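Local coordinates for protein FAD-binding oxidoreductase (Gulosibacter chungangensis, PDB 7PBG) that oxidises 4-ethylphenol, a 4-alkylphenol, by dehydrogenation toward 4-vinylphenol, using a covalently bound FAD cofactor, at residues Ile277-Thr282 / Asn369-Leu374; Glu407-Gln412 / Ala429-Gly434. One frame throughout, in Å; residues are numbered along the deposited sequence.

Contact 1 of 2, residues Ile277-Thr282 / Asn369-Leu374; sequences IVRNVT and NARHEL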
loop_
_atom_site.group_PDB
_atom_site.type_symbol
_atom_site.label_atom_id
_atom_site.label_comp_id
_atom_site.label_asym_id
_atom_site.label_seq_id
_atom_site.Cartn_x
_atom_site.Cartn_y
_atom_site.Cartn_z
ATOM N N ILE A 277 -14.839 -8.298 -14.299
ATOM C CA ILE A 277 -15.635 -9.252 -13.489
ATOM C C ILE A 277 -16.073 -10.410 -14.390
ATOM O O ILE A 277 -16.277 -10.238 -15.589
ATOM C CB ILE A 277 -16.818 -8.552 -12.795
ATOM C CG1 ILE A 277 -17.782 -7.923 -13.787
ATOM C CG2 ILE A 277 -16.300 -7.511 -11.807
ATOM C CD1 ILE A 277 -19.091 -7.420 -13.173
ATOM N N VAL A 278 -16.295 -11.540 -13.777
ATOM C CA VAL A 278 -16.803 -12.741 -14.484
ATOM C C VAL A 278 -17.974 -13.226 -13.656
ATOM O O VAL A 278 -17.720 -13.770 -12.543
ATOM C CB VAL A 278 -15.735 -13.837 -14.656
ATOM C CG1 VAL A 278 -16.288 -14.932 -15.556
ATOM C CG2 VAL A 278 -14.425 -13.284 -15.202
ATOM N N ARG A 279 -19.202 -12.926 -14.070
ATOM C CA ARG A 279 -20.344 -13.350 -13.226
ATOM C C ARG A 279 -21.126 -14.464 -13.893
ATOM O O ARG A 279 -21.168 -14.588 -15.140
ATOM C CB ARG A 279 -21.262 -12.193 -12.854
ATOM C CG ARG A 279 -21.724 -11.333 -13.986
ATOM C CD ARG A 279 -22.709 -10.338 -13.365
ATOM N NE ARG A 279 -22.313 -9.555 -12.192
ATOM C CZ ARG A 279 -23.070 -8.559 -11.684
ATOM N NH1 ARG A 279 -24.261 -8.277 -12.208
ATOM N NH2 ARG A 279 -22.658 -7.874 -10.630
ATOM N N ASN A 280 -21.819 -15.211 -13.051
ATOM C CA ASN A 280 -22.731 -16.254 -13.559
ATOM C C ASN A 280 -24.059 -15.619 -13.964
ATOM O O ASN A 280 -24.378 -14.490 -13.553
ATOM C CB ASN A 280 -22.871 -17.410 -12.597
ATOM C CG ASN A 280 -23.608 -17.138 -11.308
ATOM O OD1 ASN A 280 -23.800 -15.998 -10.892
ATOM N ND2 ASN A 280 -23.981 -18.218 -10.648
ATOM N N VAL A 281 -24.844 -16.383 -14.723
ATOM C CA VAL A 281 -26.142 -15.857 -15.243
ATOM C C VAL A 281 -27.050 -15.500 -14.071
ATOM O O VAL A 281 -27.794 -14.456 -14.141
ATOM C CB VAL A 281 -26.803 -16.822 -16.238
ATOM C CG1 VAL A 281 -27.193 -18.144 -15.641
ATOM C CG2 VAL A 281 -28.010 -16.148 -16.876
ATOM N N THR A 282 -27.007 -16.234 -12.979
ATOM C CA THR A 282 -27.938 -15.931 -11.873
ATOM C C THR A 282 -27.692 -14.515 -11.342
ATOM O O THR A 282 -28.692 -13.804 -11.007
ATOM C CB THR A 282 -27.798 -16.959 -10.751
ATOM O OG1 THR A 282 -27.906 -18.239 -11.369
ATOM C CG2 THR A 282 -28.889 -16.811 -9.715
ATOM N N ASN A 369 -25.020 -1.463 -19.314
ATOM C CA ASN A 369 -25.038 -0.043 -18.966
ATOM C C ASN A 369 -24.708 0.162 -17.477
ATOM O O ASN A 369 -23.970 1.069 -17.187
ATOM C CB ASN A 369 -26.369 0.600 -19.336
ATOM C CG ASN A 369 -26.357 2.092 -19.047
ATOM O OD1 ASN A 369 -25.622 2.847 -19.689
ATOM N ND2 ASN A 369 -27.043 2.499 -17.991
ATOM N N ALA A 370 -25.222 -0.685 -16.590
ATOM C CA ALA A 370 -24.979 -0.588 -15.150
ATOM C C ALA A 370 -23.472 -0.746 -14.882
ATOM O O ALA A 370 -22.893 0.023 -14.058
ATOM C CB ALA A 370 -25.807 -1.627 -14.448
ATOM N N ARG A 371 -22.817 -1.683 -15.564
ATOM C CA ARG A 371 -21.371 -1.886 -15.358
ATOM C C ARG A 371 -20.582 -0.752 -15.984
ATOM O O ARG A 371 -19.557 -0.329 -15.400
ATOM C CB ARG A 371 -20.920 -3.240 -15.906
ATOM C CG ARG A 371 -21.667 -4.427 -15.315
ATOM C CD ARG A 371 -21.827 -4.407 -13.824
ATOM N NE ARG A 371 -20.592 -4.311 -13.053
ATOM C CZ ARG A 371 -20.519 -4.483 -11.735
ATOM N NH1 ARG A 371 -19.348 -4.472 -11.120
ATOM N NH2 ARG A 371 -21.627 -4.735 -11.056
ATOM N N HIS A 372 -20.977 -0.326 -17.182
ATOM C CA HIS A 372 -20.324 0.802 -17.852
ATOM C C HIS A 372 -20.332 2.002 -16.904
ATOM O O HIS A 372 -19.337 2.719 -16.835
ATOM C CB HIS A 372 -21.033 1.079 -19.157
ATOM C CG HIS A 372 -20.484 2.271 -19.861
ATOM N ND1 HIS A 372 -19.219 2.288 -20.345
ATOM C CD2 HIS A 372 -21.048 3.463 -20.165
ATOM C CE1 HIS A 372 -19.014 3.439 -20.951
ATOM N NE2 HIS A 372 -20.127 4.189 -20.853
ATOM N N GLU A 373 -21.446 2.244 -16.228
ATOM C CA GLU A 373 -21.546 3.347 -15.264
ATOM C C GLU A 373 -20.496 3.156 -14.160
ATOM O O GLU A 373 -19.646 4.083 -13.947
ATOM C CB GLU A 373 -22.962 3.449 -14.735
ATOM C CG GLU A 373 -23.871 4.221 -15.653
ATOM C CD GLU A 373 -25.283 4.366 -15.133
ATOM O OE1 GLU A 373 -25.618 3.711 -14.107
ATOM O OE2 GLU A 373 -26.082 5.059 -15.815
ATOM N N LEU A 374 -20.508 1.994 -13.503
ATOM C CA LEU A 374 -19.569 1.802 -12.366
ATOM C C LEU A 374 -18.140 1.976 -12.874
ATOM O O LEU A 374 -17.320 2.561 -12.150
ATOM C CB LEU A 374 -19.738 0.420 -11.732
ATOM C CG LEU A 374 -21.090 0.176 -11.085
ATOM C CD1 LEU A 374 -21.138 -1.189 -10.485
ATOM C CD2 LEU A 374 -21.452 1.216 -10.029
#
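Ile-277 meets Arg-371 through a single methyl group: CD1 lies 3.5 Å from NE of Arg-371 and 3.6 Å from its CZ. This is apolar packing on a flat cation. The methyl stands 3.2 Å above one face of the guanidinium, displaced toward the rim, while CD1 of Leu-374, further along the helix, covers the opposite face 3.5 Å above the plane and over its centre. Held between two aliphatic groups and by its salt bridge to Glu-152, the guanidinium probably has little freedom to tilt. Its chain bends twice, at chi2 (-46°) and chi3 (-57°), which turns the head along the helix toward its C-terminal end, next to Leu-374.

The second interaction is between like charges. NH2 of Arg-279 comes within 3.3 Å of NH2 of Arg-371, with the guanidinium planes 60° apart; since both nitrogens are donors, they form no bond. The carboxylates that pair with these heads lie elsewhere: Asp-284 forms a salt bridge with NH1 of Arg-279, and Glu-152 with NH2 of Arg-371. Gln-430 OE1 additionally accepts a hydrogen bond from NE of Arg-279. These partners probably offset much of the cost of placing two cations side by side.

Arg-279 comes from strand 277-280 and Arg-371 from helix 363-375. Between side chains, Arg-371 is about 3 Å from the FAD-binding residues Glu-152 and Tyr-169, and its side chain is about 6 Å from the FAD. The contact therefore belongs to the second shell of the FAD site, where a helix packs against the large antiparallel sheet.

Contact 2 of 2, residues Glu407-Gln412 / Ala429-Gly434; sequences EDAAKQ and AQFIIG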
loop_
_atom_site.group_PDB
_atom_site.type_symbol
_atom_site.label_atom_id
_atom_site.label_comp_id
_atom_site.label_asym_id
_atom_site.label_seq_id
_atom_site.Cartn_x
_atom_site.Cartn_y
_atom_site.Cartn_z
ATOM N N GLU A 407 -8.810 -24.161 -13.592
ATOM C CA GLU A 407 -9.235 -25.474 -13.090
ATOM C C GLU A 407 -9.744 -25.261 -11.662
ATOM O O GLU A 407 -10.839 -25.788 -11.326
ATOM C CB GLU A 407 -8.067 -26.453 -13.220
ATOM C CG GLU A 407 -8.312 -27.773 -12.533
ATOM C CD GLU A 407 -7.062 -28.624 -12.405
ATOM O OE1 GLU A 407 -6.159 -28.457 -13.234
ATOM O OE2 GLU A 407 -6.981 -29.424 -11.442
ATOM N N ASP A 408 -9.036 -24.466 -10.851
ATOM C CA ASP A 408 -9.439 -24.302 -9.432
ATOM C C ASP A 408 -10.724 -23.440 -9.380
ATOM O O ASP A 408 -11.579 -23.716 -8.523
ATOM C CB ASP A 408 -8.361 -23.659 -8.559
ATOM C CG ASP A 408 -7.072 -24.479 -8.477
ATOM O OD1 ASP A 408 -6.031 -23.867 -8.101
ATOM O OD2 ASP A 408 -7.124 -25.704 -8.816
ATOM N N ALA A 409 -10.869 -22.445 -10.248
ATOM C CA ALA A 409 -12.078 -21.595 -10.278
ATOM C C ALA A 409 -13.276 -22.512 -10.499
ATOM O O ALA A 409 -14.232 -22.407 -9.740
ATOM C CB ALA A 409 -11.993 -20.523 -11.336
ATOM N N ALA A 410 -13.213 -23.386 -11.519
ATOM C CA ALA A 410 -14.334 -24.287 -11.874
ATOM C C ALA A 410 -14.629 -25.225 -10.717
ATOM O O ALA A 410 -15.789 -25.499 -10.486
ATOM C CB ALA A 410 -14.039 -25.035 -13.142
ATOM N N LYS A 411 -13.613 -25.693 -10.004
ATOM C CA LYS A 411 -13.857 -26.623 -8.877
ATOM C C LYS A 411 -14.553 -25.858 -7.764
ATOM O O LYS A 411 -15.535 -26.395 -7.193
ATOM C CB LYS A 411 -12.593 -27.310 -8.349
ATOM N N GLN A 412 -14.081 -24.658 -7.430
ATOM C CA GLN A 412 -14.756 -23.794 -6.445
ATOM C C GLN A 412 -16.209 -23.581 -6.856
ATOM O O GLN A 412 -17.096 -23.733 -6.003
ATOM C CB GLN A 412 -14.075 -22.441 -6.340
ATOM C CG GLN A 412 -12.819 -22.502 -5.518
ATOM C CD GLN A 412 -12.580 -21.157 -4.884
ATOM O OE1 GLN A 412 -13.237 -20.787 -3.898
ATOM N NE2 GLN A 412 -11.660 -20.421 -5.469
ATOM N N ALA A 429 -22.490 -15.711 -8.299
ATOM C CA ALA A 429 -21.041 -15.973 -8.308
ATOM C C ALA A 429 -20.367 -14.903 -9.133
ATOM O O ALA A 429 -20.870 -14.559 -10.233
ATOM C CB ALA A 429 -20.739 -17.351 -8.834
ATOM N N GLN A 430 -19.264 -14.379 -8.621
ATOM C CA GLN A 430 -18.372 -13.571 -9.463
ATOM C C GLN A 430 -16.956 -14.111 -9.251
ATOM O O GLN A 430 -16.596 -14.468 -8.125
ATOM C CB GLN A 430 -18.649 -12.123 -9.105
ATOM C CG GLN A 430 -17.894 -11.094 -9.924
ATOM C CD GLN A 430 -18.670 -9.809 -9.824
ATOM O OE1 GLN A 430 -19.730 -9.643 -10.442
ATOM N NE2 GLN A 430 -18.220 -8.936 -8.953
ATOM N N PHE A 431 -16.176 -14.134 -10.303
ATOM C CA PHE A 431 -14.729 -14.409 -10.182
ATOM C C PHE A 431 -14.009 -13.209 -10.760
ATOM O O PHE A 431 -14.455 -12.646 -11.740
ATOM C CB PHE A 431 -14.315 -15.675 -10.910
ATOM C CG PHE A 431 -14.759 -16.959 -10.271
ATOM C CD1 PHE A 431 -13.928 -17.650 -9.392
ATOM C CD2 PHE A 431 -16.037 -17.413 -10.491
ATOM C CE1 PHE A 431 -14.375 -18.817 -8.798
ATOM C CE2 PHE A 431 -16.480 -18.575 -9.884
ATOM C CZ PHE A 431 -15.640 -19.285 -9.058
ATOM N N ILE A 432 -12.937 -12.797 -10.098
ATOM C CA ILE A 432 -12.123 -11.630 -10.551
ATOM C C ILE A 432 -10.660 -12.046 -10.394
ATOM O O ILE A 432 -10.290 -12.518 -9.282
ATOM C CB ILE A 432 -12.451 -10.376 -9.722
ATOM C CG1 ILE A 432 -13.915 -9.948 -9.807
ATOM C CG2 ILE A 432 -11.508 -9.240 -10.102
ATOM C CD1 ILE A 432 -14.310 -8.979 -8.719
ATOM N N ILE A 433 -9.868 -11.846 -11.441
ATOM C CA ILE A 433 -8.395 -11.677 -11.276
ATOM C C ILE A 433 -8.119 -10.166 -11.075
ATOM O O ILE A 433 -8.356 -9.401 -11.985
ATOM C CB ILE A 433 -7.663 -12.311 -12.463
ATOM C CG1 ILE A 433 -7.878 -13.829 -12.455
ATOM C CG2 ILE A 433 -6.176 -11.977 -12.399
ATOM C CD1 ILE A 433 -7.551 -14.470 -13.759
ATOM N N GLY A 434 -7.675 -9.765 -9.880
ATOM C CA GLY A 434 -7.364 -8.366 -9.564
ATOM C C GLY A 434 -6.189 -7.910 -10.360
ATOM O O GLY A 434 -6.332 -7.034 -11.181
#
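Phe-431 carries the strand side of this contact, meeting Ala-409 and Gln-412 of helix 406-422. Taken in order, strand residues 429-433 begin with Ala-429 and Gln-430, which serve other neighbours: Ala-429 N bonds to Asn-280 OD1, and the Gln-430 side chain touches the FAD-binding residues Glu-152 and Tyr-169. The backbones come closest at the next residue, where the CA atoms of Ala-409 and Phe-431 are 7.7 Å apart.

For Phe-431, a chi1 of -72° places CG away from the carbonyl carbon and sends the ring out from the strand toward Ala-409. The CD1-CE1 side of the ring meets the methyl of Ala-409, with CB 3.9 Å from CE1 and 4.0 Å from CD1. The far end reaches the helix backbone, CZ lying 3.5 Å from the carbonyl O of Ala-409, while CE1 is 3.7 Å from that same oxygen. Gln-412 adds a looser touch near the ring plane, its CB 4.4 Å from CE1 at the edge. The amide of Gln-412 is engaged elsewhere, OE1 bonding to ND1 of His-440, whose ring also stacks with Phe-431. Beyond the aromatic residue, Ile-433 packs on Met-259 of helix 255-266, which Ala-409 also touches.

The segments thus meet through one aromatic ring, one methyl, one methylene and a carbonyl oxygen, burying 123 Å² in total. The small alanine side chain lets the ring come right up to the helix backbone. Because the oxygen approaches obliquely, not along a C-H, any electrostatic gain is probably minor and the contact is mainly van der Waals.

Contacts 1 and 2 lie 16 Å apart, centre to centre, and share the eight-stranded antiparallel sheet, in which strands 277-280 and 426-433 are neighbours. A probable backbone hydrogen bond, Val-278 O to Phe-431 N at 2.7 Å, joins them. Along the chain they come in series, contact 1 closing before contact 2 opens. Helices 363-375 and 406-422 lie on opposite faces of the sheet, since Ile-277 and Arg-279 point to one side and Phe-431 to the other. The sheet thus connects a second-shell region of the FAD site in contact 1 to packing more remote from the cofactor, the Phe-431 side chain being about 14 Å from the FAD.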